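Catechol 1,2-dioxygenase (Acinetobacter sp., PDB 1DLQ) catalyses the iron(III)-dependent intradiol cleavage of catechol by dioxygen to cis,cis-muconate, the first of three steps on this branch of the beta-ketoadipate pathway. Local coordinates at residues V17-E22 against I33-L38; A198-P203 against P222-Y227; G216-R221 against T249-A254. One frame throughout, in Å; residues are numbered along the deposited sequence.

Contact 1 of 3, residues V17-E22 against I33-L38. With LIO ([1-pentadecanoyl-2-decanoyl-glycerol-3-yl]phosphonyl choline), chain L.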
loop_
_atom_site.group_PDB
_atom_site.type_symbol
_atom_site.label_atom_id
_atom_site.label_comp_id
_atom_site.label_asym_id
_atom_site.label_seq_id
_atom_site.Cartn_x
_atom_site.Cartn_y
_atom_site.Cartn_z
ATOM N N VAL A 17 -4.693 -12.712 -17.614
ATOM C CA VAL A 17 -6.073 -12.730 -17.157
ATOM C C VAL A 17 -6.270 -11.792 -15.969
ATOM O O VAL A 17 -7.179 -10.964 -15.963
ATOM C CB VAL A 17 -6.502 -14.159 -16.758
ATOM C CG1 VAL A 17 -7.916 -14.150 -16.206
ATOM C CG2 VAL A 17 -6.413 -15.079 -17.976
ATOM N N ALA A 18 -5.407 -11.923 -14.969
ATOM C CA ALA A 18 -5.484 -11.095 -13.775
ATOM C C ALA A 18 -5.405 -9.609 -14.123
ATOM O O ALA A 18 -6.045 -8.777 -13.486
ATOM C CB ALA A 18 -4.366 -11.478 -12.814
ATOM N N SER A 19 -4.621 -9.279 -15.143
ATOM C CA SER A 19 -4.467 -7.890 -15.566
ATOM C C SER A 19 -5.658 -7.437 -16.400
ATOM O O SER A 19 -5.763 -6.262 -16.752
ATOM C CB SER A 19 -3.197 -7.732 -16.393
ATOM O OG SER A 19 -2.091 -8.239 -15.682
ATOM N N GLY A 20 -6.549 -8.372 -16.725
ATOM C CA GLY A 20 -7.716 -8.034 -17.519
ATOM C C GLY A 20 -7.362 -7.699 -18.957
ATOM O O GLY A 20 -8.106 -7.000 -19.639
ATOM N N LEU A 21 -6.223 -8.190 -19.430
ATOM C CA LEU A 21 -5.826 -7.910 -20.800
ATOM C C LEU A 21 -6.778 -8.622 -21.750
ATOM O O LEU A 21 -6.809 -8.340 -22.947
ATOM C CB LEU A 21 -4.390 -8.378 -21.055
ATOM C CG LEU A 21 -3.255 -7.720 -20.266
ATOM C CD1 LEU A 21 -1.941 -8.354 -20.681
ATOM C CD2 LEU A 21 -3.223 -6.221 -20.514
ATOM N N GLU A 22 -7.567 -9.542 -21.208
ATOM C CA GLU A 22 -8.514 -10.300 -22.018
ATOM C C GLU A 22 -9.883 -9.625 -22.014
ATOM O O GLU A 22 -10.670 -9.799 -22.939
ATOM C CB GLU A 22 -8.641 -11.729 -21.474
ATOM C CG GLU A 22 -7.305 -12.441 -21.249
ATOM C CD GLU A 22 -6.528 -12.705 -22.534
ATOM O OE1 GLU A 22 -6.319 -11.753 -23.331
ATOM O OE2 GLU A 22 -6.112 -13.870 -22.733
ATOM N N ILE A 33 0.207 -1.129 -17.195
ATOM C CA ILE A 33 1.029 -0.964 -16.014
ATOM C C ILE A 33 0.848 -2.136 -15.052
ATOM O O ILE A 33 1.826 -2.742 -14.608
ATOM C CB ILE A 33 0.671 0.348 -15.321
ATOM C CG1 ILE A 33 1.020 1.514 -16.253
ATOM C CG2 ILE A 33 1.383 0.446 -13.979
ATOM C CD1 ILE A 33 0.474 2.840 -15.808
ATOM N N ILE A 34 -0.399 -2.465 -14.733
ATOM C CA ILE A 34 -0.653 -3.574 -13.827
ATOM C C ILE A 34 0.038 -4.835 -14.308
ATOM O O ILE A 34 0.773 -5.469 -13.554
ATOM C CB ILE A 34 -2.156 -3.826 -13.664
ATOM C CG1 ILE A 34 -2.757 -2.691 -12.839
ATOM C CG2 ILE A 34 -2.406 -5.144 -12.979
ATOM C CD1 ILE A 34 -2.136 -2.562 -11.454
ATOM N N HIS A 35 -0.182 -5.194 -15.565
ATOM C CA HIS A 35 0.457 -6.380 -16.125
ATOM C C HIS A 35 1.968 -6.381 -15.881
ATOM O O HIS A 35 2.530 -7.381 -15.446
ATOM C CB HIS A 35 0.204 -6.467 -17.625
ATOM C CG HIS A 35 0.814 -7.674 -18.263
ATOM N ND1 HIS A 35 0.368 -8.954 -18.010
ATOM C CD2 HIS A 35 1.871 -7.799 -19.099
ATOM C CE1 HIS A 35 1.124 -9.816 -18.664
ATOM N NE2 HIS A 35 2.043 -9.140 -19.331
ATOM N N ARG A 36 2.626 -5.263 -16.169
ATOM C CA ARG A 36 4.067 -5.174 -15.967
ATOM C C ARG A 36 4.448 -5.362 -14.502
ATOM O O ARG A 36 5.356 -6.127 -14.175
ATOM C CB ARG A 36 4.583 -3.826 -16.482
ATOM C CG ARG A 36 6.034 -3.503 -16.116
ATOM C CD ARG A 36 7.003 -4.647 -16.412
ATOM N NE ARG A 36 8.388 -4.189 -16.316
ATOM C CZ ARG A 36 9.014 -3.485 -17.257
ATOM N NH1 ARG A 36 8.385 -3.158 -18.379
ATOM N NH2 ARG A 36 10.254 -3.060 -17.056
ATOM N N VAL A 37 3.745 -4.671 -13.616
ATOM C CA VAL A 37 4.038 -4.777 -12.204
ATOM C C VAL A 37 3.778 -6.171 -11.627
ATOM O O VAL A 37 4.598 -6.675 -10.863
ATOM C CB VAL A 37 3.258 -3.713 -11.411
ATOM C CG1 VAL A 37 3.490 -3.891 -9.916
ATOM C CG2 VAL A 37 3.720 -2.339 -11.840
ATOM N N LEU A 38 2.655 -6.799 -11.979
ATOM C CA LEU A 38 2.369 -8.145 -11.461
ATOM C C LEU A 38 3.437 -9.117 -11.934
ATOM O O LEU A 38 3.888 -9.968 -11.175
ATOM C CB LEU A 38 1.000 -8.664 -11.921
ATOM C CG LEU A 38 -0.258 -8.013 -11.361
ATOM C CD1 LEU A 38 -1.484 -8.778 -11.854
ATOM C CD2 LEU A 38 -0.198 -8.035 -9.848
HETATM C C1 LIO L . -7.422 6.730 -12.697
HETATM C C2 LIO L . -6.708 5.478 -12.190
HETATM C C3 LIO L . -5.232 5.646 -12.543
HETATM C C4 LIO L . -8.411 10.199 -15.030
HETATM C C5 LIO L . -9.720 10.943 -15.406
HETATM C C6 LIO L . -8.608 13.114 -15.757
HETATM C C7 LIO L . -10.804 12.727 -16.635
HETATM C C8 LIO L . -8.936 11.628 -17.630
HETATM C C11 LIO L . -3.429 6.598 -13.895
HETATM C C12 LIO L . -2.804 5.192 -13.744
HETATM C C13 LIO L . -1.359 5.338 -13.267
HETATM C C14 LIO L . -1.148 4.557 -11.975
HETATM C C15 LIO L . 0.124 3.723 -12.130
HETATM C C16 LIO L . 1.037 3.991 -10.938
HETATM C C17 LIO L . 2.316 3.167 -11.084
HETATM C C18 LIO L . 3.297 3.579 -9.987
HETATM C C19 LIO L . 3.439 2.425 -9.004
HETATM C C20 LIO L . 4.573 2.728 -8.036
HETATM C C21 LIO L . 4.022 2.673 -6.621
HETATM C C22 LIO L . 5.179 2.670 -5.634
HETATM C C23 LIO L . 4.781 3.456 -4.384
HETATM C C24 LIO L . 5.944 3.454 -3.396
HETATM C C25 LIO L . 5.409 3.596 -1.976
HETATM C C31 LIO L . -6.475 4.032 -9.962
HETATM C C32 LIO L . -5.501 2.980 -10.534
HETATM C C33 LIO L . -4.200 2.967 -9.714
HETATM C C34 LIO L . -3.907 1.534 -9.283
HETATM C C35 LIO L . -2.398 1.309 -9.257
HETATM C C36 LIO L . -2.014 0.630 -7.948
HETATM C C37 LIO L . -1.073 -0.524 -8.251
HETATM C C38 LIO L . -0.682 -1.212 -6.944
HETATM C C39 LIO L . -1.057 -2.694 -7.028
HETATM C C40 LIO L . 0.210 -3.537 -6.909
HETATM N N LIO L . -9.506 12.097 -16.349
HETATM O O2 LIO L . -7.008 5.169 -10.747
HETATM O O3 LIO L . -4.732 6.820 -13.243
HETATM O O11 LIO L . -2.869 7.508 -14.531
HETATM O O31 LIO L . -6.840 3.926 -8.773
HETATM O O1P LIO L . -7.376 7.385 -15.604
HETATM O O2P LIO L . -9.827 7.529 -15.472
HETATM O O3P LIO L . -8.580 6.613 -13.565
HETATM O O4P LIO L . -8.451 9.052 -14.127
HETATM P P LIO L . -8.548 7.643 -14.684
#
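Ser19 and Leu21 pack against His35 where helix 9-18 ends beside helix 28-47. Both helices are among the N-terminal ones that build the helical zipper at the dimer axis. The first helix stops in a Schellman motif: Gly20 takes a positive phi, and its N bonds back to Val17 O at 2.8 Å.

The tight part centres on Ser19. Its OG lies 3.2 Å from His35 CA, so the hydroxyl sits directly against the backbone of the second helix. The chi1 of -54° sets OG beside the backbone N of Ser19, where it hydrogen-bonds to Leu15 O one turn back. The hydroxyl is thus tied to its own helix while it packs on the other. Deeper in, the contact is apolar. Ala18 CB meets Leu38 CD1 at 4.1 Å. Leu38 CD1 also lies 3.9 Å from Ser19 OG. Phe80 and Leu78 of the second subunit continue this packing on Leu38 and Ala18.

The outer side is looser and rests on Leu21 and His35, both partly exposed. His35 CG stands anti to its backbone N (chi1 -179°), which carries the ring out alongside the end of the first helix. Its ND1 has a weak hydrogen bond to Leu15 O. The other flank of helix 28-47 meets lipid: Ile34 turns its CD1 from the protein contact to the phospholipid carbon C37, at 3.9 Å. Ile33 CD1 also packs on the lipid, at C15.

A CH-pi contact closes the outer side. Leu21 CD1 lies over one face of the His35 ring, 3.8 Å from its centroid and 20° off the normal, displaced toward the rim and nearest ND1.

Contact 2 of 3, residues A198-P203 against P222-Y227; sequences AGYGCP and PAHIHY. With FE (Fe (III) ion), chain C; HG (mercury (II) ion), chain D.
Tyr200, His224 and His226 meet at the catalytic iron(III) of this intradiol dioxygenase. Tyr200 comes from a loop, and the histidines from strand 224-230 of the beta-rich domain.

Metal bonds carry the contact. Tyr200 OH binds the iron at 2.2 Å. His224 NE2 binds it at 2.3 Å. His226 NE2 binds it at 2.0 Å. Tyr164 and water 2 complete five ligands. The iron lies in the plane of the Tyr200 ring. Tyr200 OH and His224 NE2 are close because they share the metal and are not hydrogen-bonded. Cys202 SG binds a mercury ion that Gly219 O also holds.

Among the rings, Tyr200 and His224 meet rim to rim, with planes at 51°. Both have CG between the backbone N and carbonyl carbon, chi1 near +60°, which brings the two ring ends together at the iron. His226 instead stacks on Trp156.

The backbones also touch. Gly199 CA packs 3.7 Å from Ala223 N, and Ala223 CB covers the carbonyl carbon of Ala198. Water 1 accepts from His224 N and lies 2.8 Å from Ala198 O, to which it probably donates.

Hydrogen bonding fixes the far end of one ligand. His224 ND1 donates to Pro222 O at 2.7 Å and 170°, in its ring plane, which sets the ring's rotation while NE2 faces the iron.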
loop_
_atom_site.group_PDB
_atom_site.type_symbol
_atom_site.label_atom_id
_atom_site.label_comp_id
_atom_site.label_asym_id
_atom_site.label_seq_id
_atom_site.Cartn_x
_atom_site.Cartn_y
_atom_site.Cartn_z
ATOM N N ALA A 198 13.147 23.564 11.966
ATOM C CA ALA A 198 14.059 22.549 12.450
ATOM C C ALA A 198 13.824 21.370 11.524
ATOM O O ALA A 198 12.797 21.304 10.851
ATOM C CB ALA A 198 13.721 22.168 13.875
ATOM N N GLY A 199 14.771 20.447 11.469
ATOM C CA GLY A 199 14.566 19.287 10.632
ATOM C C GLY A 199 13.494 18.475 11.334
ATOM O O GLY A 199 12.894 18.933 12.304
ATOM N N TYR A 200 13.240 17.267 10.858
ATOM C CA TYR A 200 12.237 16.409 11.482
ATOM C C TYR A 200 12.377 15.016 10.917
ATOM O O TYR A 200 12.988 14.820 9.869
ATOM C CB TYR A 200 10.833 16.966 11.224
ATOM C CG TYR A 200 10.523 17.179 9.758
ATOM C CD1 TYR A 200 10.100 16.126 8.947
ATOM C CD2 TYR A 200 10.678 18.437 9.182
ATOM C CE1 TYR A 200 9.839 16.323 7.605
ATOM C CE2 TYR A 200 10.421 18.652 7.832
ATOM C CZ TYR A 200 10.001 17.591 7.047
ATOM O OH TYR A 200 9.760 17.792 5.702
ATOM N N GLY A 201 11.814 14.047 11.615
ATOM C CA GLY A 201 11.916 12.690 11.144
ATOM C C GLY A 201 10.543 12.120 10.939
ATOM O O GLY A 201 9.551 12.836 11.033
ATOM N N CYS A 202 10.502 10.825 10.660
ATOM C CA CYS A 202 9.268 10.085 10.430
ATOM C C CYS A 202 8.543 9.836 11.735
ATOM O O CYS A 202 9.155 9.838 12.796
ATOM C CB CYS A 202 9.580 8.702 9.858
ATOM S SG CYS A 202 10.349 8.680 8.246
ATOM N N PRO A 203 7.217 9.638 11.679
ATOM C CA PRO A 203 6.513 9.365 12.931
ATOM C C PRO A 203 7.293 8.174 13.490
ATOM O O PRO A 203 7.341 7.110 12.875
ATOM C CB PRO A 203 5.117 9.000 12.443
ATOM C CG PRO A 203 4.968 9.948 11.267
ATOM C CD PRO A 203 6.270 9.656 10.551
ATOM N N PRO A 222 17.050 17.302 6.958
ATOM C CA PRO A 222 17.731 18.491 7.476
ATOM C C PRO A 222 16.736 19.659 7.443
ATOM O O PRO A 222 15.727 19.595 6.737
ATOM C CB PRO A 222 18.866 18.674 6.474
ATOM C CG PRO A 222 18.190 18.263 5.189
ATOM C CD PRO A 222 17.587 16.948 5.631
ATOM N N ALA A 223 17.008 20.718 8.202
ATOM C CA ALA A 223 16.115 21.873 8.227
ATOM C C ALA A 223 16.060 22.492 6.836
ATOM O O ALA A 223 17.093 22.719 6.204
ATOM C CB ALA A 223 16.604 22.896 9.243
ATOM N N HIS A 224 14.850 22.770 6.365
ATOM C CA HIS A 224 14.672 23.334 5.033
ATOM C C HIS A 224 13.370 24.112 4.882
ATOM O O HIS A 224 12.445 23.998 5.700
ATOM C CB HIS A 224 14.660 22.223 4.006
ATOM C CG HIS A 224 13.574 21.231 4.245
ATOM N ND1 HIS A 224 13.641 20.283 5.243
ATOM C CD2 HIS A 224 12.349 21.104 3.685
ATOM C CE1 HIS A 224 12.505 19.611 5.286
ATOM N NE2 HIS A 224 11.704 20.090 4.353
ATOM N N ILE A 225 13.300 24.875 3.797
ATOM C CA ILE A 225 12.134 25.686 3.497
ATOM C C ILE A 225 11.674 25.348 2.082
ATOM O O ILE A 225 12.473 25.348 1.148
ATOM C CB ILE A 225 12.490 27.184 3.624
ATOM C CG1 ILE A 225 13.058 27.440 5.029
ATOM C CG2 ILE A 225 11.258 28.056 3.367
ATOM C CD1 ILE A 225 13.622 28.839 5.249
ATOM N N HIS A 226 10.388 25.041 1.942
ATOM C CA HIS A 226 9.797 24.679 0.655
ATOM C C HIS A 226 9.373 25.882 -0.206
ATOM O O HIS A 226 8.840 26.871 0.303
ATOM C CB HIS A 226 8.570 23.801 0.888
ATOM C CG HIS A 226 8.877 22.455 1.465
ATOM N ND1 HIS A 226 9.244 21.377 0.688
ATOM C CD2 HIS A 226 8.872 22.013 2.747
ATOM C CE1 HIS A 226 9.449 20.327 1.465
ATOM N NE2 HIS A 226 9.231 20.687 2.717
ATOM N N TYR A 227 9.594 25.771 -1.515
ATOM C CA TYR A 227 9.226 26.816 -2.461
ATOM C C TYR A 227 8.428 26.347 -3.667
ATOM O O TYR A 227 8.630 25.249 -4.184
ATOM C CB TYR A 227 10.452 27.514 -3.043
ATOM C CG TYR A 227 11.119 28.547 -2.185
ATOM C CD1 TYR A 227 11.913 28.181 -1.102
ATOM C CD2 TYR A 227 10.990 29.903 -2.488
ATOM C CE1 TYR A 227 12.570 29.143 -0.349
ATOM C CE2 TYR A 227 11.638 30.870 -1.746
ATOM C CZ TYR A 227 12.427 30.485 -0.679
ATOM O OH TYR A 227 13.085 31.443 0.051
HETATM FE FE FE C . 9.500 19.483 4.341
HETATM HG HG HG D . 10.801 10.861 7.792
HETATM O O HOH W 1 12.687 21.739 8.085
HETATM O O HOH W 2 8.198 17.759 3.608
HETATM O O HOH W 3 10.649 13.229 7.110
#

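Contact 3 of 3, residues G216-R221 against T249-A254; sequences GRHGNR and TYDDFA. With HG (mercury (II) ion), chain D.
Part of the second shell of the iron site lies here, where the loop before strand 224-230 meets the loop before strand 262-268. Arg221 and Asp252 form its salt bridge. They lie side by side, and the guanidinium grips the carboxylate side-on. Arg221 NE reaches Asp252 OD1 at 3.0 Å. Arg221 NH2 reaches Asp252 OD2 at 3.2 Å. Both come on the syn side but tilted out of the carboxylate plane. The two planes are 20° apart. Ala254 CB covers one face of the guanidinium.

Asp252 OD1 has a second donor, Ala254 N, in an Asx turn. It comes from above the carboxylate plane, on the face opposite Arg221 NE. Asp252 OD2 also accepts from Ala256 N.

At the other end, His218 NE2 donates to Asp251 OD2 at 2.5 Å, a doubtfully short length. The bond is bent to 143°, and ring and carboxylate planes stand 76° apart. His218 ND1 accepts from Asn220 N. Between these polar ends, Phe253 N donates to Asn220 O at 3.0 Å. The Phe253 ring packs on Gly219 CA at 3.6 Å. The mercury bound by Gly219 O lies over a face of that ring.

Acceptance at ND1 from Asn220 N is consistent with the His218 proton lying on NE2. The two-bond grip on Asp252 probably holds the Arg221 guanidinium in place beside Tyr200 and His224.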
loop_
_atom_site.group_PDB
_atom_site.type_symbol
_atom_site.label_atom_id
_atom_site.label_comp_id
_atom_site.label_asym_id
_atom_site.label_seq_id
_atom_site.Cartn_x
_atom_site.Cartn_y
_atom_site.Cartn_z
ATOM N N GLY A 216 18.405 -0.332 7.987
ATOM C CA GLY A 216 19.498 0.276 8.729
ATOM C C GLY A 216 19.642 1.763 8.460
ATOM O O GLY A 216 20.734 2.320 8.599
ATOM N N ARG A 217 18.532 2.407 8.097
ATOM C CA ARG A 217 18.520 3.834 7.776
ATOM C C ARG A 217 17.705 4.693 8.739
ATOM O O ARG A 217 16.849 4.188 9.472
ATOM C CB ARG A 217 17.970 4.034 6.365
ATOM C CG ARG A 217 18.810 3.452 5.245
ATOM C CD ARG A 217 18.078 3.665 3.939
ATOM N NE ARG A 217 17.747 5.074 3.763
ATOM C CZ ARG A 217 16.718 5.509 3.046
ATOM N NH1 ARG A 217 15.927 4.633 2.443
ATOM N NH2 ARG A 217 16.462 6.809 2.952
ATOM N N HIS A 218 17.973 5.999 8.725
ATOM C CA HIS A 218 17.252 6.938 9.583
ATOM C C HIS A 218 16.189 7.633 8.729
ATOM O O HIS A 218 16.242 7.568 7.501
ATOM C CB HIS A 218 18.217 7.971 10.175
ATOM C CG HIS A 218 18.794 8.913 9.166
ATOM N ND1 HIS A 218 18.041 9.879 8.532
ATOM C CD2 HIS A 218 20.051 9.037 8.676
ATOM C CE1 HIS A 218 18.807 10.557 7.698
ATOM N NE2 HIS A 218 20.032 10.066 7.766
ATOM N N GLY A 219 15.226 8.290 9.366
ATOM C CA GLY A 219 14.186 8.967 8.609
ATOM C C GLY A 219 14.187 10.455 8.858
ATOM O O GLY A 219 13.142 11.091 8.874
ATOM N N ASN A 220 15.373 11.021 9.041
ATOM C CA ASN A 220 15.507 12.442 9.317
ATOM C C ASN A 220 15.815 13.293 8.112
ATOM O O ASN A 220 16.561 12.889 7.217
ATOM C CB ASN A 220 16.601 12.672 10.348
ATOM C CG ASN A 220 16.362 11.900 11.618
ATOM O OD1 ASN A 220 15.313 12.033 12.255
ATOM N ND2 ASN A 220 17.331 11.083 11.999
ATOM N N ARG A 221 15.226 14.482 8.106
ATOM C CA ARG A 221 15.452 15.450 7.048
ATOM C C ARG A 221 16.113 16.669 7.676
ATOM O O ARG A 221 15.805 17.035 8.807
ATOM C CB ARG A 221 14.138 15.893 6.396
ATOM C CG ARG A 221 13.324 14.790 5.735
ATOM C CD ARG A 221 12.422 15.405 4.678
ATOM N NE ARG A 221 13.250 15.947 3.602
ATOM C CZ ARG A 221 12.828 16.750 2.628
ATOM N NH1 ARG A 221 11.551 17.150 2.551
ATOM N NH2 ARG A 221 13.704 17.163 1.722
ATOM N N THR A 249 22.247 17.815 6.412
ATOM C CA THR A 249 22.276 18.556 5.159
ATOM C C THR A 249 22.568 17.638 3.998
ATOM O O THR A 249 21.883 17.685 2.985
ATOM C CB THR A 249 23.343 19.654 5.167
ATOM O OG1 THR A 249 23.073 20.567 6.233
ATOM C CG2 THR A 249 23.330 20.415 3.857
ATOM N N TYR A 250 23.585 16.800 4.137
ATOM C CA TYR A 250 23.922 15.899 3.050
ATOM C C TYR A 250 23.577 14.444 3.327
ATOM O O TYR A 250 24.123 13.543 2.696
ATOM C CB TYR A 250 25.400 16.026 2.674
ATOM C CG TYR A 250 25.780 17.419 2.246
ATOM C CD1 TYR A 250 25.605 17.833 0.926
ATOM C CD2 TYR A 250 26.264 18.347 3.170
ATOM C CE1 TYR A 250 25.903 19.141 0.533
ATOM C CE2 TYR A 250 26.567 19.659 2.791
ATOM C CZ TYR A 250 26.384 20.051 1.470
ATOM O OH TYR A 250 26.681 21.348 1.096
ATOM N N ASP A 251 22.666 14.213 4.262
ATOM C CA ASP A 251 22.251 12.856 4.567
ATOM C C ASP A 251 20.746 12.849 4.784
ATOM O O ASP A 251 20.229 12.214 5.703
ATOM C CB ASP A 251 22.996 12.330 5.802
ATOM C CG ASP A 251 22.689 10.869 6.093
ATOM O OD1 ASP A 251 22.733 10.044 5.149
ATOM O OD2 ASP A 251 22.421 10.544 7.270
ATOM N N ASP A 252 20.053 13.580 3.919
ATOM C CA ASP A 252 18.605 13.693 3.960
ATOM C C ASP A 252 17.966 12.358 3.571
ATOM O O ASP A 252 18.294 11.784 2.537
ATOM C CB ASP A 252 18.181 14.828 3.018
ATOM C CG ASP A 252 16.684 14.905 2.807
ATOM O OD1 ASP A 252 15.901 14.594 3.729
ATOM O OD2 ASP A 252 16.286 15.318 1.704
ATOM N N PHE A 253 17.062 11.857 4.409
ATOM C CA PHE A 253 16.408 10.586 4.135
ATOM C C PHE A 253 15.561 10.626 2.857
ATOM O O PHE A 253 15.206 9.580 2.299
ATOM C CB PHE A 253 15.573 10.163 5.358
ATOM C CG PHE A 253 14.097 10.054 5.100
ATOM C CD1 PHE A 253 13.325 11.185 4.877
ATOM C CD2 PHE A 253 13.479 8.810 5.075
ATOM C CE1 PHE A 253 11.958 11.082 4.634
ATOM C CE2 PHE A 253 12.113 8.697 4.832
ATOM C CZ PHE A 253 11.353 9.839 4.611
ATOM N N ALA A 254 15.261 11.839 2.393
ATOM C CA ALA A 254 14.462 12.035 1.187
ATOM C C ALA A 254 15.340 12.370 -0.018
ATOM O O ALA A 254 14.843 12.565 -1.127
ATOM C CB ALA A 254 13.445 13.150 1.417
HETATM HG HG HG D . 10.801 10.861 7.792
HETATM O O HOH W 3 10.649 13.229 7.110
#

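Overall arrangement
Contact 1 belongs to the helical dimer region, about 38 Å from contact 2 and 35 Å from contact 3, centre to centre. It is mostly buried, and its chemistry is mainly apolar, with a serine hydroxyl bonded within its own helix and lipid and the second subunit nearby. Contacts 2 and 3 are partly buried, lie in the catalytic domain and touch each other. Tyr200 O and Arg221 N probably hydrogen-bond at 2.9 Å, and both share one mercury ion. Contact 2 supplies iron ligands, whereas contact 3 joins two loops by a salt bridge, a His-carboxylate bond, a backbone bond and the Phe253 ring. It also reaches the dimer interface: Arg217 packs on Val17 of the second subunit.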